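Diketoreductase (Acinetobacter baylyi, PDB 4E12) reduces dicarbonyl compounds with NADH and, as a member of the 3-hydroxyacyl-CoA dehydrogenase family, probably also oxidises (3S)-3-hydroxyacyl-CoA with NAD(+). Local coordinates at residues Glu109-Lys114 with Thr133-Lys138; Phe117-Ser122 with Phe139-Phe144; Thr217-Trp222 with Lys230-Ile235; Glu234-Val239 with Glu278-Tyr283. All coordinates share one frame; numbering follows the deposited sequence.

Contacts 1 and 2 belong to the NAD-binding domain and touch through Phe117, Thr133, Arg135 and Lys138; contacts 3 and 4 lie in the C-terminal helical domain and share helix 232-239. Contact 2 is the buried one of the first pair, two parallel strands ending at cofactor-binding and probable catalytic residues, whereas contact 1 is at the surface, where an arginine grips carbonyls behind a helix end. In the second pair, buried contact 3 and partly buried contact 4 each turn on one aspartate accepting backbone N-H groups, Asp219 at a helix start and Asp237 from a helix to the C-terminal tail. The centres of contacts 1 and 3 are about 45 Å apart.

Contact 1: Glu109-Lys114 with Thr133-Lys138; sequences ELAPAK and TGRGDK
Arg135 holds the carbonyls of Ala111 and Pro112, just where the chain leaves helix 97-110. Arg135 NH1 donates to Pro112 O at 2.7 Å with an N-H...O angle of 157°, and this acceptor lies at the edge of the guanidinium, in its plane. Arg135 NH2 reaches Ala111 O at 3.0 Å, but comes from above that carbonyl's plane, 55° out of it. A weak bond from Arg135 NH2 to Pro112 O (3.3 Å) means that the proline carbonyl is shared by both nitrogens. The grip extends beyond the segments to Thr115 O through NH1 and, weakly, to Gly108 O through NH2.

Arg135 sends its CG between its own N and carbonyl carbon (chi1 60°), and a bend at chi3 turns the end toward the carbonyls. Its backbone is held in turn: Arg135 N donates to Thr133 OG1 at 3.0 Å, an ST turn, and Arg135 O accepts from Lys138 N.

Farther out, the methyl of Ala111 lies 4.1 Å from Arg135 NH2, and both residues pack on Phe117. Lys138 lays its chain beside the next peptide, with CE 3.2 Å from Ala113 O, while Lys114 turns elsewhere to salt bridges with Asp85 and Asp87. No carboxylate takes part across this contact; the arginine charge is met by main-chain carbonyls, and the C-terminal end of helix 97-110 would probably add to the negative potential there.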
# COMPACT_ATOMS: atom_id res chain seq x y z
N GLU A 109 -20.20 -11.95 34.76
CA GLU A 109 -21.10 -12.34 35.85
C GLU A 109 -22.56 -12.24 35.41
O GLU A 109 -23.37 -13.13 35.68
CB GLU A 109 -20.89 -11.45 37.07
CG GLU A 109 -19.48 -11.50 37.65
CD GLU A 109 -19.29 -10.54 38.82
OE1 GLU A 109 -20.18 -9.69 39.06
OE2 GLU A 109 -18.24 -10.62 39.50
N LEU A 110 -22.88 -11.14 34.73
CA LEU A 110 -24.26 -10.81 34.41
C LEU A 110 -24.82 -11.57 33.21
O LEU A 110 -26.04 -11.78 33.11
CB LEU A 110 -24.38 -9.31 34.18
CG LEU A 110 -23.89 -8.45 35.34
CD1 LEU A 110 -24.01 -6.97 35.01
CD2 LEU A 110 -24.68 -8.77 36.59
N ALA A 111 -23.97 -12.00 32.29
CA ALA A 111 -24.48 -12.61 31.07
C ALA A 111 -24.73 -14.10 31.23
O ALA A 111 -23.98 -14.81 31.91
CB ALA A 111 -23.52 -12.35 29.91
N PRO A 112 -25.81 -14.60 30.60
CA PRO A 112 -26.06 -16.04 30.70
C PRO A 112 -24.87 -16.82 30.10
O PRO A 112 -24.11 -16.29 29.29
CB PRO A 112 -27.35 -16.23 29.90
CG PRO A 112 -27.38 -15.08 28.94
CD PRO A 112 -26.74 -13.94 29.68
N ALA A 113 -24.70 -18.07 30.53
CA ALA A 113 -23.53 -18.85 30.14
C ALA A 113 -23.36 -18.95 28.62
O ALA A 113 -22.25 -19.15 28.12
CB ALA A 113 -23.59 -20.23 30.76
N LYS A 114 -24.46 -18.81 27.89
CA LYS A 114 -24.46 -19.00 26.44
C LYS A 114 -23.76 -17.87 25.69
O LYS A 114 -23.34 -18.05 24.54
CB LYS A 114 -25.88 -19.10 25.91
CG LYS A 114 -26.72 -17.87 26.19
CD LYS A 114 -28.01 -17.89 25.37
CE LYS A 114 -28.81 -16.63 25.64
NZ LYS A 114 -30.07 -16.61 24.84
N THR A 133 -13.04 -11.90 31.39
CA THR A 133 -14.32 -12.38 30.90
C THR A 133 -14.86 -13.52 31.75
O THR A 133 -16.05 -13.57 32.05
CB THR A 133 -14.27 -12.87 29.44
OG1 THR A 133 -13.46 -14.05 29.35
CG2 THR A 133 -13.70 -11.79 28.54
N GLY A 134 -13.98 -14.44 32.13
CA GLY A 134 -14.42 -15.62 32.84
C GLY A 134 -14.95 -16.68 31.89
O GLY A 134 -15.44 -17.73 32.31
N ARG A 135 -14.87 -16.37 30.60
CA ARG A 135 -15.25 -17.33 29.57
C ARG A 135 -14.33 -17.23 28.35
O ARG A 135 -14.76 -16.81 27.27
CB ARG A 135 -16.73 -17.19 29.19
CG ARG A 135 -17.14 -15.83 28.64
CD ARG A 135 -18.66 -15.79 28.41
NE ARG A 135 -19.41 -15.74 29.67
CZ ARG A 135 -20.73 -15.72 29.77
NH1 ARG A 135 -21.49 -15.75 28.69
NH2 ARG A 135 -21.31 -15.67 30.97
N GLY A 136 -13.07 -17.61 28.53
CA GLY A 136 -12.12 -17.54 27.44
C GLY A 136 -12.49 -18.30 26.18
O GLY A 136 -12.06 -17.95 25.08
N ASP A 137 -13.28 -19.36 26.32
CA ASP A 137 -13.69 -20.15 25.16
C ASP A 137 -14.73 -19.40 24.33
O ASP A 137 -15.03 -19.79 23.19
CB ASP A 137 -14.25 -21.51 25.58
CG ASP A 137 -15.42 -21.38 26.53
OD1 ASP A 137 -15.27 -20.74 27.60
OD2 ASP A 137 -16.50 -21.91 26.20
N LYS A 138 -15.28 -18.33 24.90
CA LYS A 138 -16.36 -17.60 24.25
C LYS A 138 -16.01 -16.13 24.03
O LYS A 138 -16.91 -15.31 23.85
CB LYS A 138 -17.65 -17.70 25.08
CG LYS A 138 -18.25 -19.10 25.15
CD LYS A 138 -19.51 -19.09 26.01
CE LYS A 138 -20.24 -20.42 25.96
NZ LYS A 138 -20.79 -20.70 24.61

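Contact 2: Phe117-Ser122 with Phe139-Phe144; sequences FATNSS and FLALHF
Ser122 OG and His143 NE2 are hydrogen-bonded at 2.7 Å, the hydroxyl in plane at the imidazole edge. His143 CD2 comes within 3.1 Å of Asn120 O, also in plane. Asn120 also holds the residue after the histidine, Phe144: Asn120 CG stands opposite its backbone N (chi1 179°), which carries OD1 to Phe144 N, a 2.9 Å bond nearly straight at 174°.

Behind these residues runs parallel pairing between strands 116-119 and 139-144, within a beta-alpha-beta unit of the Rossmann-type sheet. Leu140 N donates to Phe117 O at 3.1 Å, Thr119 N to Leu140 O at 2.9 Å, and Leu142 N to Thr119 O at 2.9 Å. Phe117 CB packs on Phe139 CD2 at 3.6 Å, and on the other face Ala118 CB meets Leu140 CD1 at 3.7 Å.

Glu155 OE1 is hydrogen-bonded to His143 ND1, and Tyr191 stacks on the imidazole. NAD(+) binds at Asn120 and Ser122, and His143 is predicted to matter for catalysis; the histidine-glutamate pair is consistent with the catalytic dyad of 3-hydroxyacyl-CoA dehydrogenases. Bonds at both ring nitrogens, that of Ser122 lying in the ring plane, would fix the rotation of the imidazole.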
# COMPACT_ATOMS: atom_id res chain seq x y z
N PHE A 117 -18.76 -13.20 23.82
CA PHE A 117 -18.27 -11.83 23.98
C PHE A 117 -17.34 -11.48 22.83
O PHE A 117 -16.38 -12.20 22.55
CB PHE A 117 -17.47 -11.65 25.28
CG PHE A 117 -18.26 -11.85 26.55
CD1 PHE A 117 -19.65 -11.88 26.54
CD2 PHE A 117 -17.60 -12.01 27.76
CE1 PHE A 117 -20.37 -12.06 27.73
CE2 PHE A 117 -18.31 -12.19 28.95
CZ PHE A 117 -19.69 -12.22 28.93
N ALA A 118 -17.59 -10.36 22.17
CA ALA A 118 -16.65 -9.91 21.14
C ALA A 118 -16.24 -8.46 21.39
O ALA A 118 -17.09 -7.59 21.59
CB ALA A 118 -17.29 -10.08 19.76
N THR A 119 -14.93 -8.21 21.38
CA THR A 119 -14.40 -6.86 21.53
C THR A 119 -14.12 -6.23 20.16
O THR A 119 -13.68 -6.92 19.24
CB THR A 119 -13.07 -6.88 22.36
OG1 THR A 119 -12.54 -5.56 22.46
CG2 THR A 119 -12.04 -7.81 21.73
N ASN A 120 -14.40 -4.93 20.02
CA ASN A 120 -14.13 -4.21 18.77
C ASN A 120 -12.80 -3.45 18.90
O ASN A 120 -12.46 -2.65 18.03
CB ASN A 120 -15.28 -3.23 18.45
CG ASN A 120 -15.03 -2.43 17.18
OD1 ASN A 120 -14.71 -2.99 16.13
ND2 ASN A 120 -15.16 -1.11 17.27
N SER A 121 -12.05 -3.74 19.96
CA SER A 121 -10.90 -2.92 20.36
C SER A 121 -9.84 -2.78 19.27
O SER A 121 -9.42 -3.78 18.68
CB SER A 121 -10.25 -3.47 21.65
OG SER A 121 -9.20 -2.62 22.09
N SER A 122 -9.41 -1.54 19.01
CA SER A 122 -8.31 -1.27 18.08
C SER A 122 -6.96 -1.08 18.79
O SER A 122 -5.94 -0.93 18.11
CB SER A 122 -8.59 -0.03 17.21
OG SER A 122 -9.66 -0.22 16.30
N PHE A 139 -14.72 -15.80 24.06
CA PHE A 139 -14.27 -14.43 23.90
C PHE A 139 -13.36 -14.32 22.68
O PHE A 139 -12.47 -15.14 22.48
CB PHE A 139 -13.53 -13.95 25.14
CG PHE A 139 -13.04 -12.55 25.05
CD1 PHE A 139 -11.68 -12.26 25.18
CD2 PHE A 139 -13.94 -11.51 24.84
CE1 PHE A 139 -11.22 -10.95 25.10
CE2 PHE A 139 -13.49 -10.19 24.75
CZ PHE A 139 -12.12 -9.91 24.89
N LEU A 140 -13.61 -13.31 21.85
CA LEU A 140 -12.73 -13.03 20.73
C LEU A 140 -12.87 -11.58 20.31
O LEU A 140 -13.59 -10.80 20.94
CB LEU A 140 -13.00 -13.98 19.56
CG LEU A 140 -14.46 -14.23 19.14
CD1 LEU A 140 -15.15 -12.93 18.76
CD2 LEU A 140 -14.52 -15.24 18.01
N ALA A 141 -12.16 -11.21 19.25
CA ALA A 141 -12.30 -9.87 18.72
C ALA A 141 -13.10 -9.93 17.44
O ALA A 141 -12.92 -10.85 16.65
CB ALA A 141 -10.94 -9.24 18.46
N LEU A 142 -14.01 -8.97 17.28
CA LEU A 142 -14.74 -8.74 16.05
C LEU A 142 -14.57 -7.26 15.75
O LEU A 142 -15.20 -6.41 16.38
CB LEU A 142 -16.22 -9.08 16.24
CG LEU A 142 -17.08 -9.03 14.97
CD1 LEU A 142 -16.57 -10.10 14.00
CD2 LEU A 142 -18.54 -9.25 15.31
N HIS A 143 -13.72 -6.96 14.78
CA HIS A 143 -13.22 -5.62 14.56
C HIS A 143 -13.78 -5.07 13.26
O HIS A 143 -13.58 -5.65 12.19
CB HIS A 143 -11.70 -5.64 14.53
CG HIS A 143 -11.07 -4.28 14.42
ND1 HIS A 143 -10.30 -3.91 13.34
CD2 HIS A 143 -11.10 -3.21 15.25
CE1 HIS A 143 -9.88 -2.66 13.51
NE2 HIS A 143 -10.35 -2.22 14.67
N PHE A 144 -14.48 -3.96 13.38
CA PHE A 144 -15.12 -3.26 12.27
C PHE A 144 -14.30 -2.04 11.84
O PHE A 144 -13.38 -1.61 12.54
CB PHE A 144 -16.50 -2.77 12.72
CG PHE A 144 -17.44 -3.87 13.08
CD1 PHE A 144 -17.34 -4.51 14.32
CD2 PHE A 144 -18.43 -4.27 12.19
CE1 PHE A 144 -18.22 -5.54 14.65
CE2 PHE A 144 -19.30 -5.29 12.52
CZ PHE A 144 -19.20 -5.93 13.75

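Contact 3: Thr217-Trp222 with Lys230-Ile235; sequences TIDKTW and KGPFEI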
# COMPACT_ATOMS: atom_id res chain seq x y z
N THR A 217 3.60 14.27 -5.38
CA THR A 217 4.50 13.38 -6.07
C THR A 217 4.45 11.97 -5.49
O THR A 217 4.47 10.97 -6.21
CB THR A 217 5.93 13.93 -5.98
OG1 THR A 217 5.97 15.20 -6.62
CG2 THR A 217 6.90 13.01 -6.68
N ILE A 218 4.39 11.89 -4.17
CA ILE A 218 4.35 10.59 -3.50
C ILE A 218 3.06 9.87 -3.87
O ILE A 218 3.06 8.69 -4.23
CB ILE A 218 4.50 10.80 -1.97
CG1 ILE A 218 5.85 11.49 -1.70
CG2 ILE A 218 4.36 9.49 -1.22
CD1 ILE A 218 6.08 11.90 -0.27
N ASP A 219 1.94 10.60 -3.84
CA ASP A 219 0.66 10.01 -4.18
C ASP A 219 0.58 9.54 -5.63
O ASP A 219 0.12 8.43 -5.88
CB ASP A 219 -0.51 10.93 -3.86
CG ASP A 219 -0.81 11.02 -2.37
OD1 ASP A 219 -0.15 10.32 -1.57
OD2 ASP A 219 -1.72 11.77 -1.99
N LYS A 220 1.01 10.37 -6.59
CA LYS A 220 0.91 9.95 -7.99
C LYS A 220 1.81 8.72 -8.24
O LYS A 220 1.45 7.81 -9.00
CB LYS A 220 1.18 11.10 -8.99
CG LYS A 220 2.59 11.63 -9.07
CD LYS A 220 2.68 12.75 -10.12
CE LYS A 220 4.07 13.38 -10.16
NZ LYS A 220 4.15 14.50 -11.13
N THR A 221 2.95 8.67 -7.56
CA THR A 221 3.80 7.50 -7.68
C THR A 221 3.05 6.25 -7.26
O THR A 221 3.12 5.22 -7.94
CB THR A 221 5.05 7.62 -6.82
OG1 THR A 221 5.80 8.77 -7.21
CG2 THR A 221 5.90 6.37 -6.98
N TRP A 222 2.34 6.30 -6.13
CA TRP A 222 1.60 5.14 -5.66
C TRP A 222 0.47 4.76 -6.59
O TRP A 222 0.25 3.57 -6.87
CB TRP A 222 1.06 5.36 -4.25
CG TRP A 222 0.50 4.13 -3.62
CD1 TRP A 222 -0.81 3.91 -3.29
CD2 TRP A 222 1.22 2.95 -3.23
NE1 TRP A 222 -0.94 2.68 -2.70
CE2 TRP A 222 0.29 2.06 -2.64
CE3 TRP A 222 2.57 2.55 -3.31
CZ2 TRP A 222 0.66 0.80 -2.13
CZ3 TRP A 222 2.93 1.31 -2.81
CH2 TRP A 222 1.98 0.45 -2.22
N LYS A 230 -6.09 5.93 -4.68
CA LYS A 230 -5.69 7.06 -3.83
C LYS A 230 -4.31 6.77 -3.24
O LYS A 230 -4.01 5.63 -2.86
CB LYS A 230 -6.69 7.27 -2.70
CG LYS A 230 -8.11 7.63 -3.17
CD LYS A 230 -9.07 7.74 -2.02
CE LYS A 230 -10.48 8.02 -2.53
NZ LYS A 230 -10.48 9.24 -3.38
N GLY A 231 -3.46 7.79 -3.19
CA GLY A 231 -2.16 7.62 -2.57
C GLY A 231 -2.16 7.85 -1.07
O GLY A 231 -3.17 8.28 -0.50
N PRO A 232 -1.04 7.58 -0.38
CA PRO A 232 -0.95 7.77 1.06
C PRO A 232 -1.52 9.06 1.63
O PRO A 232 -2.14 9.06 2.70
CB PRO A 232 0.54 7.60 1.36
CG PRO A 232 1.02 6.71 0.25
CD PRO A 232 0.24 7.14 -0.96
N PHE A 233 -1.30 10.18 0.95
CA PHE A 233 -1.72 11.44 1.56
C PHE A 233 -3.21 11.68 1.38
O PHE A 233 -3.87 12.25 2.26
CB PHE A 233 -0.80 12.59 1.15
CG PHE A 233 0.60 12.41 1.68
CD1 PHE A 233 0.92 12.83 2.98
CD2 PHE A 233 1.60 11.82 0.91
CE1 PHE A 233 2.20 12.66 3.49
CE2 PHE A 233 2.89 11.65 1.42
CZ PHE A 233 3.19 12.07 2.70
N GLU A 234 -3.75 11.20 0.27
CA GLU A 234 -5.19 11.22 0.09
C GLU A 234 -5.81 10.36 1.18
O GLU A 234 -6.83 10.72 1.76
CB GLU A 234 -5.54 10.65 -1.28
CG GLU A 234 -4.93 11.41 -2.41
CD GLU A 234 -5.31 10.82 -3.73
OE1 GLU A 234 -4.52 10.02 -4.26
OE2 GLU A 234 -6.41 11.13 -4.22
N ILE A 235 -5.17 9.22 1.46
CA ILE A 235 -5.60 8.32 2.54
C ILE A 235 -5.49 9.00 3.90
O ILE A 235 -6.42 8.89 4.70
CB ILE A 235 -4.81 6.98 2.54
CG1 ILE A 235 -5.10 6.22 1.24
CG2 ILE A 235 -5.13 6.16 3.79
CD1 ILE A 235 -4.35 4.89 1.10
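Asp219 reaches from helix 215-226 to the first N-H groups of helix 232-239. With CG beside its backbone N (chi1 -74°) and OD1 turned to the same side as CA, nearly eclipsing it (chi2 -3°), OD1 accepts from Phe233 N at 2.8 Å through its syn lone pair. OD2 takes a weak bond from Glu234 N at 3.1 Å; its stronger partner, by hydrogen bond, is Tyr281 OH, outside the two segments.

Gly231, at the N-cap position, brings its CA to 4.0 Å from Asp219 CA, its lack of a side chain making room. With CG beside its backbone N (chi1 -60°) and the chain extended beyond, Glu234 reaches back to the N-cap residue: OE1 accepts from Gly231 N at 2.7 Å, the N-H arriving from above the Glu234 carboxylate plane. OE1 also pairs with Arg223, which would offset its 4.0 Å approach to Asp219 OD2.

Ile218 CD1 touches Phe233 CE2 at 3.6 Å, with CG2 at the ring edge, and Trp222 CB meets Pro232 CD at 3.8 Å, roughly at right angles.

Helix 193-209 backs the apolar side of the junction with Leu207, Ala204, Leu208 and Leu200, and Leu200 of the second subunit also packs on Trp222.

Contact 4: Glu234-Val239 with Glu278-Tyr283; sequences EIFDIV and EGFYRY
In the helical C-terminal domain of the 3-hydroxyacyl-CoA dehydrogenase fold, the chain's last residues return to helix 232-239 and are tied there by one buried carboxylate, that of Asp237. Its OD1 accepts from Phe280 N at 2.8 Å, and its OD2 from Tyr281 N at 3.0 Å with an N-H...O angle of 154°; both bonds use syn lone pairs, so two successive amides of the tail sit across the mouth of the carboxylate. The anti lone pair of OD2 is taken as well, by Tyr283 OH, which donates at 2.6 Å with its ring turned 80° from the carboxylate plane. Three donors on two oxygens would probably favour the ionised form.

Gly279, whose CA lies 3.3 Å from Asp237 OD1, lets the tail come this close. Asp237 points CG away from its own carbonyl carbon (chi1 -74°), which directs the oxygens off the helix and onto the tail.

Around this polar centre the tail's rings pack. Phe280 CE2 touches Phe236 CB at 3.8 Å, and Phe280 itself is sunk among Phe233, Phe258, Leu262 and Tyr266. Tyr281 CE2 rests 3.4 Å from Glu234 CG, where the two side chains cross obliquely. The helix carbonyl nearby is reached through water: water 1 donates to Glu234 O and to Tyr283 OH, its oxygen lying 2.7 Å from each.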
# COMPACT_ATOMS: atom_id res chain seq x y z
N GLU A 234 -3.75 11.20 0.27
CA GLU A 234 -5.19 11.22 0.09
C GLU A 234 -5.81 10.36 1.18
O GLU A 234 -6.83 10.72 1.76
CB GLU A 234 -5.54 10.65 -1.28
CG GLU A 234 -4.93 11.41 -2.41
CD GLU A 234 -5.31 10.82 -3.73
OE1 GLU A 234 -4.52 10.02 -4.26
OE2 GLU A 234 -6.41 11.13 -4.22
N ILE A 235 -5.17 9.22 1.46
CA ILE A 235 -5.60 8.32 2.54
C ILE A 235 -5.49 9.00 3.90
O ILE A 235 -6.42 8.89 4.70
CB ILE A 235 -4.81 6.98 2.54
CG1 ILE A 235 -5.10 6.22 1.24
CG2 ILE A 235 -5.13 6.16 3.79
CD1 ILE A 235 -4.35 4.89 1.10
N PHE A 236 -4.38 9.71 4.19
CA PHE A 236 -4.29 10.49 5.45
C PHE A 236 -5.45 11.46 5.64
O PHE A 236 -5.94 11.63 6.76
CB PHE A 236 -2.99 11.32 5.53
CG PHE A 236 -1.79 10.55 6.03
CD1 PHE A 236 -0.63 10.47 5.26
CD2 PHE A 236 -1.83 9.92 7.26
CE1 PHE A 236 0.50 9.77 5.73
CE2 PHE A 236 -0.71 9.21 7.75
CZ PHE A 236 0.46 9.13 6.97
N ASP A 237 -5.84 12.14 4.58
CA ASP A 237 -6.99 13.05 4.66
C ASP A 237 -8.27 12.31 5.07
O ASP A 237 -9.08 12.83 5.83
CB ASP A 237 -7.21 13.82 3.36
CG ASP A 237 -6.19 14.92 3.14
OD1 ASP A 237 -5.45 15.28 4.08
OD2 ASP A 237 -6.12 15.45 2.01
N ILE A 238 -8.46 11.10 4.55
CA ILE A 238 -9.63 10.30 4.86
C ILE A 238 -9.61 9.80 6.30
O ILE A 238 -10.62 9.87 7.00
CB ILE A 238 -9.74 9.13 3.88
CG1 ILE A 238 -10.03 9.68 2.49
CG2 ILE A 238 -10.79 8.14 4.35
CD1 ILE A 238 -9.93 8.70 1.39
N VAL A 239 -8.46 9.30 6.74
CA VAL A 239 -8.26 8.90 8.13
C VAL A 239 -8.60 10.06 9.04
O VAL A 239 -9.28 9.90 10.07
CB VAL A 239 -6.79 8.49 8.39
CG1 VAL A 239 -6.57 8.16 9.86
CG2 VAL A 239 -6.42 7.30 7.53
N GLU A 278 -10.29 20.33 3.93
CA GLU A 278 -8.92 20.53 3.47
C GLU A 278 -7.96 19.84 4.42
O GLU A 278 -8.08 19.97 5.63
CB GLU A 278 -8.55 22.01 3.42
CG GLU A 278 -7.15 22.25 2.89
CD GLU A 278 -6.83 23.70 2.64
OE1 GLU A 278 -7.69 24.56 2.89
OE2 GLU A 278 -5.70 23.98 2.16
N GLY A 279 -7.04 19.08 3.84
CA GLY A 279 -5.92 18.53 4.58
C GLY A 279 -4.65 18.68 3.76
O GLY A 279 -4.26 19.79 3.41
N PHE A 280 -3.99 17.57 3.44
CA PHE A 280 -2.95 17.62 2.42
C PHE A 280 -3.51 18.16 1.10
O PHE A 280 -2.81 18.83 0.34
CB PHE A 280 -2.33 16.24 2.23
CG PHE A 280 -1.45 15.85 3.36
CD1 PHE A 280 -0.15 16.35 3.44
CD2 PHE A 280 -1.90 15.00 4.36
CE1 PHE A 280 0.67 16.01 4.49
CE2 PHE A 280 -1.09 14.64 5.40
CZ PHE A 280 0.21 15.15 5.47
N TYR A 281 -4.78 17.86 0.82
CA TYR A 281 -5.45 18.39 -0.37
C TYR A 281 -6.60 19.28 0.02
O TYR A 281 -7.10 19.22 1.15
CB TYR A 281 -5.98 17.27 -1.26
CG TYR A 281 -4.90 16.39 -1.82
CD1 TYR A 281 -4.29 16.69 -3.05
CD2 TYR A 281 -4.49 15.26 -1.13
CE1 TYR A 281 -3.28 15.86 -3.56
CE2 TYR A 281 -3.49 14.43 -1.63
CZ TYR A 281 -2.89 14.74 -2.84
OH TYR A 281 -1.90 13.89 -3.31
N ARG A 282 -7.03 20.12 -0.92
CA ARG A 282 -8.18 21.00 -0.71
C ARG A 282 -9.38 20.34 -1.38
O ARG A 282 -9.29 19.90 -2.53
CB ARG A 282 -7.91 22.39 -1.30
CG ARG A 282 -8.94 23.44 -0.93
CD ARG A 282 -8.49 24.83 -1.35
NE ARG A 282 -9.35 25.86 -0.80
CZ ARG A 282 -9.19 27.17 -1.01
NH1 ARG A 282 -8.20 27.60 -1.77
NH2 ARG A 282 -10.03 28.04 -0.47
N TYR A 283 -10.50 20.25 -0.67
CA TYR A 283 -11.68 19.56 -1.17
C TYR A 283 -12.83 20.53 -1.44
O TYR A 283 -12.67 21.73 -1.10
CB TYR A 283 -12.11 18.45 -0.19
CG TYR A 283 -11.01 17.44 -0.01
CD1 TYR A 283 -10.10 17.54 1.05
CD2 TYR A 283 -10.87 16.38 -0.91
CE1 TYR A 283 -9.07 16.60 1.20
CE2 TYR A 283 -9.85 15.45 -0.77
CZ TYR A 283 -8.96 15.57 0.29
OH TYR A 283 -7.97 14.63 0.41
O HOH W 1 -8.61 11.99 0.17